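Local coordinates for protein toluene, o-xylene monooxygenase oxygenase subunit (Pseudomonas stutzeri, PDB 2INC) that forms part of the oxygenase component of a toluene and o-xylene monooxygenase, which probably hydroxylates aromatic rings, and has the helical fold of its family, at residues H102-L114 / L231-L243. Numbering follows the deposited sequence.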
loop_
_atom_site.group_PDB
_atom_site.type_symbol
_atom_site.label_atom_id
_atom_site.label_comp_id
_atom_site.label_asym_id
_atom_site.label_seq_id
_atom_site.Cartn_x
_atom_site.Cartn_y
_atom_site.Cartn_z
ATOM N N HIS B 102 -13.902 -34.727 4.508
ATOM C CA HIS B 102 -15.281 -34.607 3.994
ATOM C C HIS B 102 -15.629 -35.522 2.786
ATOM O O HIS B 102 -16.704 -36.121 2.713
ATOM C CB HIS B 102 -15.500 -33.127 3.609
ATOM C CG HIS B 102 -16.716 -32.876 2.787
ATOM N ND1 HIS B 102 -16.761 -33.088 1.418
ATOM C CD2 HIS B 102 -17.942 -32.423 3.140
ATOM C CE1 HIS B 102 -17.974 -32.810 0.974
ATOM N NE2 HIS B 102 -18.702 -32.374 1.990
ATOM N N ASP B 103 -14.722 -35.627 1.822
ATOM C CA ASP B 103 -15.053 -36.341 0.599
ATOM C C ASP B 103 -15.155 -37.832 0.856
ATOM O O ASP B 103 -15.977 -38.511 0.225
ATOM C CB ASP B 103 -14.019 -36.046 -0.502
ATOM C CG ASP B 103 -14.140 -34.599 -1.041
ATOM O OD1 ASP B 103 -13.216 -34.174 -1.754
ATOM O OD2 ASP B 103 -15.139 -33.900 -0.716
ATOM N N GLN B 104 -14.296 -38.318 1.768
ATOM C CA GLN B 104 -14.275 -39.734 2.225
ATOM C C GLN B 104 -15.577 -40.163 2.873
ATOM O O GLN B 104 -15.878 -41.344 2.908
ATOM C CB GLN B 104 -13.090 -39.965 3.200
ATOM C CG GLN B 104 -11.665 -39.952 2.540
ATOM C CD GLN B 104 -11.125 -38.542 2.075
ATOM O OE1 GLN B 104 -10.218 -38.465 1.217
ATOM N NE2 GLN B 104 -11.676 -37.441 2.644
ATOM N N MET B 105 -16.363 -39.221 3.388
ATOM C CA MET B 105 -17.625 -39.547 4.057
ATOM C C MET B 105 -18.854 -39.542 3.138
ATOM O O MET B 105 -19.949 -39.896 3.552
ATOM C CB MET B 105 -17.896 -38.543 5.195
ATOM C CG MET B 105 -16.735 -38.329 6.158
ATOM S SD MET B 105 -16.407 -39.889 6.983
ATOM C CE MET B 105 -18.026 -40.303 7.678
ATOM N N LEU B 106 -18.713 -39.079 1.894
ATOM C CA LEU B 106 -19.863 -39.073 0.963
ATOM C C LEU B 106 -20.201 -40.508 0.569
ATOM O O LEU B 106 -19.291 -41.359 0.493
ATOM C CB LEU B 106 -19.494 -38.297 -0.320
ATOM C CG LEU B 106 -18.895 -36.884 -0.204
ATOM C CD1 LEU B 106 -18.326 -36.375 -1.573
ATOM C CD2 LEU B 106 -19.950 -35.942 0.382
ATOM N N THR B 107 -21.473 -40.783 0.279
ATOM C CA THR B 107 -21.856 -42.160 -0.125
ATOM C C THR B 107 -21.463 -42.484 -1.571
ATOM O O THR B 107 -21.260 -41.578 -2.390
ATOM C CB THR B 107 -23.348 -42.392 -0.044
ATOM O OG1 THR B 107 -24.017 -41.526 -0.979
ATOM C CG2 THR B 107 -23.879 -42.122 1.370
ATOM N N ARG B 108 -21.402 -43.769 -1.915
ATOM C CA ARG B 108 -21.035 -44.136 -3.289
ATOM C C ARG B 108 -22.053 -43.555 -4.278
ATOM O O ARG B 108 -21.679 -43.083 -5.379
ATOM C CB ARG B 108 -20.992 -45.671 -3.446
ATOM C CG ARG B 108 -20.578 -46.126 -4.857
ATOM C CD ARG B 108 -19.217 -45.476 -5.294
ATOM N NE ARG B 108 -18.903 -45.665 -6.717
ATOM C CZ ARG B 108 -17.677 -45.657 -7.238
ATOM N NH1 ARG B 108 -16.593 -45.468 -6.475
ATOM N NH2 ARG B 108 -17.529 -45.851 -8.546
ATOM N N GLU B 109 -23.336 -43.595 -3.890
ATOM C CA GLU B 109 -24.416 -43.133 -4.739
ATOM C C GLU B 109 -24.306 -41.613 -5.012
ATOM O O GLU B 109 -24.512 -41.152 -6.148
ATOM C CB GLU B 109 -25.768 -43.449 -4.105
ATOM C CG GLU B 109 -26.094 -44.981 -4.026
ATOM C CD GLU B 109 -25.488 -45.746 -2.776
ATOM O OE1 GLU B 109 -25.752 -46.988 -2.679
ATOM O OE2 GLU B 109 -24.760 -45.152 -1.921
ATOM N N TRP B 110 -24.004 -40.843 -3.973
ATOM C CA TRP B 110 -23.786 -39.392 -4.168
ATOM C C TRP B 110 -22.548 -39.127 -5.047
ATOM O O TRP B 110 -22.560 -38.305 -5.977
ATOM C CB TRP B 110 -23.634 -38.671 -2.823
ATOM C CG TRP B 110 -23.409 -37.209 -3.040
ATOM C CD1 TRP B 110 -22.292 -36.487 -2.775
ATOM C CD2 TRP B 110 -24.361 -36.302 -3.568
ATOM N NE1 TRP B 110 -22.482 -35.157 -3.132
ATOM C CE2 TRP B 110 -23.756 -35.026 -3.613
ATOM C CE3 TRP B 110 -25.679 -36.441 -4.010
ATOM C CZ2 TRP B 110 -24.433 -33.898 -4.105
ATOM C CZ3 TRP B 110 -26.347 -35.307 -4.499
ATOM C CH2 TRP B 110 -25.723 -34.068 -4.546
ATOM N N VAL B 111 -21.473 -39.832 -4.780
ATOM C CA VAL B 111 -20.300 -39.699 -5.618
ATOM C C VAL B 111 -20.655 -39.893 -7.108
ATOM O O VAL B 111 -20.225 -39.135 -7.986
ATOM C CB VAL B 111 -19.179 -40.641 -5.162
ATOM C CG1 VAL B 111 -18.064 -40.764 -6.222
ATOM C CG2 VAL B 111 -18.564 -40.136 -3.841
ATOM N N GLU B 112 -21.449 -40.901 -7.412
ATOM C CA GLU B 112 -21.912 -41.054 -8.789
ATOM C C GLU B 112 -22.798 -39.910 -9.282
ATOM O O GLU B 112 -22.722 -39.548 -10.453
ATOM C CB GLU B 112 -22.600 -42.408 -8.950
ATOM C CG GLU B 112 -21.517 -43.501 -8.976
ATOM C CD GLU B 112 -22.081 -44.912 -8.981
ATOM O OE1 GLU B 112 -21.260 -45.834 -9.204
ATOM O OE2 GLU B 112 -23.324 -45.086 -8.778
ATOM N N THR B 113 -23.643 -39.352 -8.422
ATOM C CA THR B 113 -24.421 -38.174 -8.785
ATOM C C THR B 113 -23.521 -36.956 -9.101
ATOM O O THR B 113 -23.793 -36.223 -10.032
ATOM C CB THR B 113 -25.311 -37.820 -7.628
ATOM O OG1 THR B 113 -26.068 -38.989 -7.351
ATOM C CG2 THR B 113 -26.247 -36.639 -7.909
ATOM N N LEU B 114 -22.484 -36.744 -8.302
ATOM C CA LEU B 114 -21.470 -35.736 -8.625
ATOM C C LEU B 114 -20.841 -35.920 -10.008
ATOM O O LEU B 114 -20.747 -34.955 -10.746
ATOM C CB LEU B 114 -20.352 -35.768 -7.587
ATOM C CG LEU B 114 -20.771 -35.331 -6.203
ATOM C CD1 LEU B 114 -19.515 -35.407 -5.329
ATOM C CD2 LEU B 114 -21.340 -33.915 -6.186
ATOM N N LEU B 231 -29.305 -28.417 -7.335
ATOM C CA LEU B 231 -28.227 -29.350 -7.002
ATOM C C LEU B 231 -27.613 -29.031 -5.627
ATOM O O LEU B 231 -27.399 -29.934 -4.810
ATOM C CB LEU B 231 -27.165 -29.367 -8.100
ATOM C CG LEU B 231 -25.991 -30.328 -7.875
ATOM C CD1 LEU B 231 -26.506 -31.755 -7.932
ATOM C CD2 LEU B 231 -24.915 -30.104 -8.915
ATOM N N GLY B 232 -27.371 -27.750 -5.329
ATOM C CA GLY B 232 -26.832 -27.359 -4.007
ATOM C C GLY B 232 -27.734 -27.831 -2.853
ATOM O O GLY B 232 -27.236 -28.365 -1.870
ATOM N N SER B 233 -29.062 -27.669 -2.978
ATOM C CA SER B 233 -30.012 -28.183 -1.948
ATOM C C SER B 233 -29.947 -29.687 -1.805
ATOM O O SER B 233 -29.927 -30.272 -0.708
ATOM C CB SER B 233 -31.427 -27.874 -2.351
ATOM O OG SER B 233 -31.586 -26.496 -2.233
ATOM N N LEU B 234 -29.906 -30.337 -2.941
ATOM C CA LEU B 234 -29.787 -31.755 -2.915
ATOM C C LEU B 234 -28.477 -32.161 -2.230
ATOM O O LEU B 234 -28.454 -33.099 -1.424
ATOM C CB LEU B 234 -29.831 -32.264 -4.350
ATOM C CG LEU B 234 -29.749 -33.755 -4.489
ATOM C CD1 LEU B 234 -30.968 -34.397 -3.788
ATOM C CD2 LEU B 234 -29.702 -34.087 -5.993
ATOM N N ALA B 235 -27.377 -31.472 -2.566
ATOM C CA ALA B 235 -26.056 -31.791 -1.978
ATOM C C ALA B 235 -26.157 -31.760 -0.472
ATOM O O ALA B 235 -25.676 -32.679 0.215
ATOM C CB ALA B 235 -25.002 -30.798 -2.428
ATOM N N GLN B 236 -26.768 -30.682 0.035
ATOM C CA GLN B 236 -26.862 -30.470 1.467
ATOM C C GLN B 236 -27.615 -31.617 2.139
ATOM O O GLN B 236 -27.169 -32.131 3.165
ATOM C CB GLN B 236 -27.542 -29.139 1.766
ATOM C CG GLN B 236 -27.191 -28.635 3.164
ATOM C CD GLN B 236 -28.191 -27.656 3.772
ATOM O OE1 GLN B 236 -28.628 -26.671 3.134
ATOM N NE2 GLN B 236 -28.529 -27.902 5.043
ATOM N N SER B 237 -28.754 -32.004 1.561
ATOM C CA SER B 237 -29.569 -33.081 2.105
ATOM C C SER B 237 -28.885 -34.435 1.965
ATOM O O SER B 237 -29.155 -35.353 2.729
ATOM C CB SER B 237 -30.958 -33.069 1.449
ATOM O OG SER B 237 -30.938 -33.752 0.209
ATOM N N GLU B 238 -27.938 -34.547 1.046
ATOM C CA GLU B 238 -27.234 -35.787 0.823
ATOM C C GLU B 238 -25.930 -35.887 1.579
ATOM O O GLU B 238 -25.163 -36.846 1.374
ATOM C CB GLU B 238 -26.941 -35.988 -0.672
ATOM C CG GLU B 238 -28.132 -36.415 -1.494
ATOM C CD GLU B 238 -28.841 -37.609 -0.912
ATOM O OE1 GLU B 238 -28.162 -38.633 -0.648
ATOM O OE2 GLU B 238 -30.073 -37.506 -0.703
ATOM N N GLY B 239 -25.636 -34.904 2.419
ATOM C CA GLY B 239 -24.418 -34.965 3.228
ATOM C C GLY B 239 -23.231 -34.193 2.682
ATOM O O GLY B 239 -22.193 -34.086 3.368
ATOM N N ASP B 240 -23.379 -33.623 1.474
ATOM C CA ASP B 240 -22.263 -32.933 0.821
ATOM C C ASP B 240 -22.264 -31.499 1.306
ATOM O O ASP B 240 -22.818 -30.617 0.649
ATOM C CB ASP B 240 -22.386 -32.977 -0.706
ATOM C CG ASP B 240 -21.076 -32.616 -1.411
ATOM O OD1 ASP B 240 -20.248 -31.849 -0.853
ATOM O OD2 ASP B 240 -20.839 -33.108 -2.527
ATOM N N THR B 241 -21.663 -31.236 2.464
ATOM C CA THR B 241 -21.784 -29.875 2.938
ATOM C C THR B 241 -20.926 -28.928 2.097
ATOM O O THR B 241 -21.321 -27.791 1.913
ATOM C CB THR B 241 -21.636 -29.692 4.513
ATOM O OG1 THR B 241 -20.569 -28.788 4.839
ATOM C CG2 THR B 241 -21.514 -31.026 5.234
ATOM N N LEU B 242 -19.799 -29.401 1.550
ATOM C CA LEU B 242 -18.939 -28.537 0.751
ATOM C C LEU B 242 -19.765 -27.982 -0.422
ATOM O O LEU B 242 -19.919 -26.759 -0.578
ATOM C CB LEU B 242 -17.669 -29.307 0.275
ATOM C CG LEU B 242 -16.441 -28.526 -0.188
ATOM C CD1 LEU B 242 -15.255 -29.417 -0.133
ATOM C CD2 LEU B 242 -16.660 -28.157 -1.614
ATOM N N LEU B 243 -20.361 -28.861 -1.226
ATOM C CA LEU B 243 -21.047 -28.367 -2.437
ATOM C C LEU B 243 -22.243 -27.483 -2.036
ATOM O O LEU B 243 -22.537 -26.459 -2.668
ATOM C CB LEU B 243 -21.479 -29.540 -3.323
ATOM C CG LEU B 243 -22.163 -29.119 -4.649
ATOM C CD1 LEU B 243 -21.406 -28.035 -5.414
ATOM C CD2 LEU B 243 -22.399 -30.328 -5.467
HETATM O O HOH W 1 -19.058 -35.423 3.845
HETATM O O HOH W 2 -22.810 -38.340 0.508
#
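The reversal between helices 208-237 and 241-268, a Schellman motif at Gly-239 (positive phi) followed directly by an N-cap, is held by Trp-110 and His-102, which both meet its capping residue, Asp-240. With CG anti to the backbone N (chi1 180°), the Trp-110 indole extends from helix 108-117 as a knob into a hole made by Leu-231, Leu-234, Ala-235 and Leu-243. CZ2 of Trp-110 lies 3.4 Å from Ala-235 CA, while Leu-234 CG packs against CZ3. Over one indole face comes Glu-238, its CB 4.0 Å from the centroid of the six-membered ring in a CH-pi contact. The pyrrole edge does polar work: Trp-110 NE1 donates to Asp-240 OD2 at 2.7 Å, a nearly straight bond (165°) to the anti lone pair, with the carboxylate almost upright to the indole plane (84°). The other oxygen, Asp-240 OD1, takes the capping bond from Leu-243 N at 3.0 Å, so the indole helps fix the carboxylate that caps the start of helix 241-268. Exchanging Trp-110 for an alanine would probably open a gap among Leu-231, Leu-234 and Ala-235 and leave Asp-240 OD2 without its indole donor.

The His-102 ring brings its CE1 to 3.1 Å from Asp-240 OD1, and Leu-242 CB covers one face, 3.9 Å from the centroid. His-102 ND1 donates to Asp-103 OD2 at 2.8 Å, which fixes the ring's rotation; Asp-103 in turn forms a salt bridge with Arg-165 of helix 142-172. One water bridges Thr-107 N and Glu-238 O, linking the two backbones beside the indole. The whole is a capped reversal between two helices, with a tryptophan knob from 108-114, which runs nearly antiparallel to 231-237, at the end of a helical bundle of the ferritin-like clan.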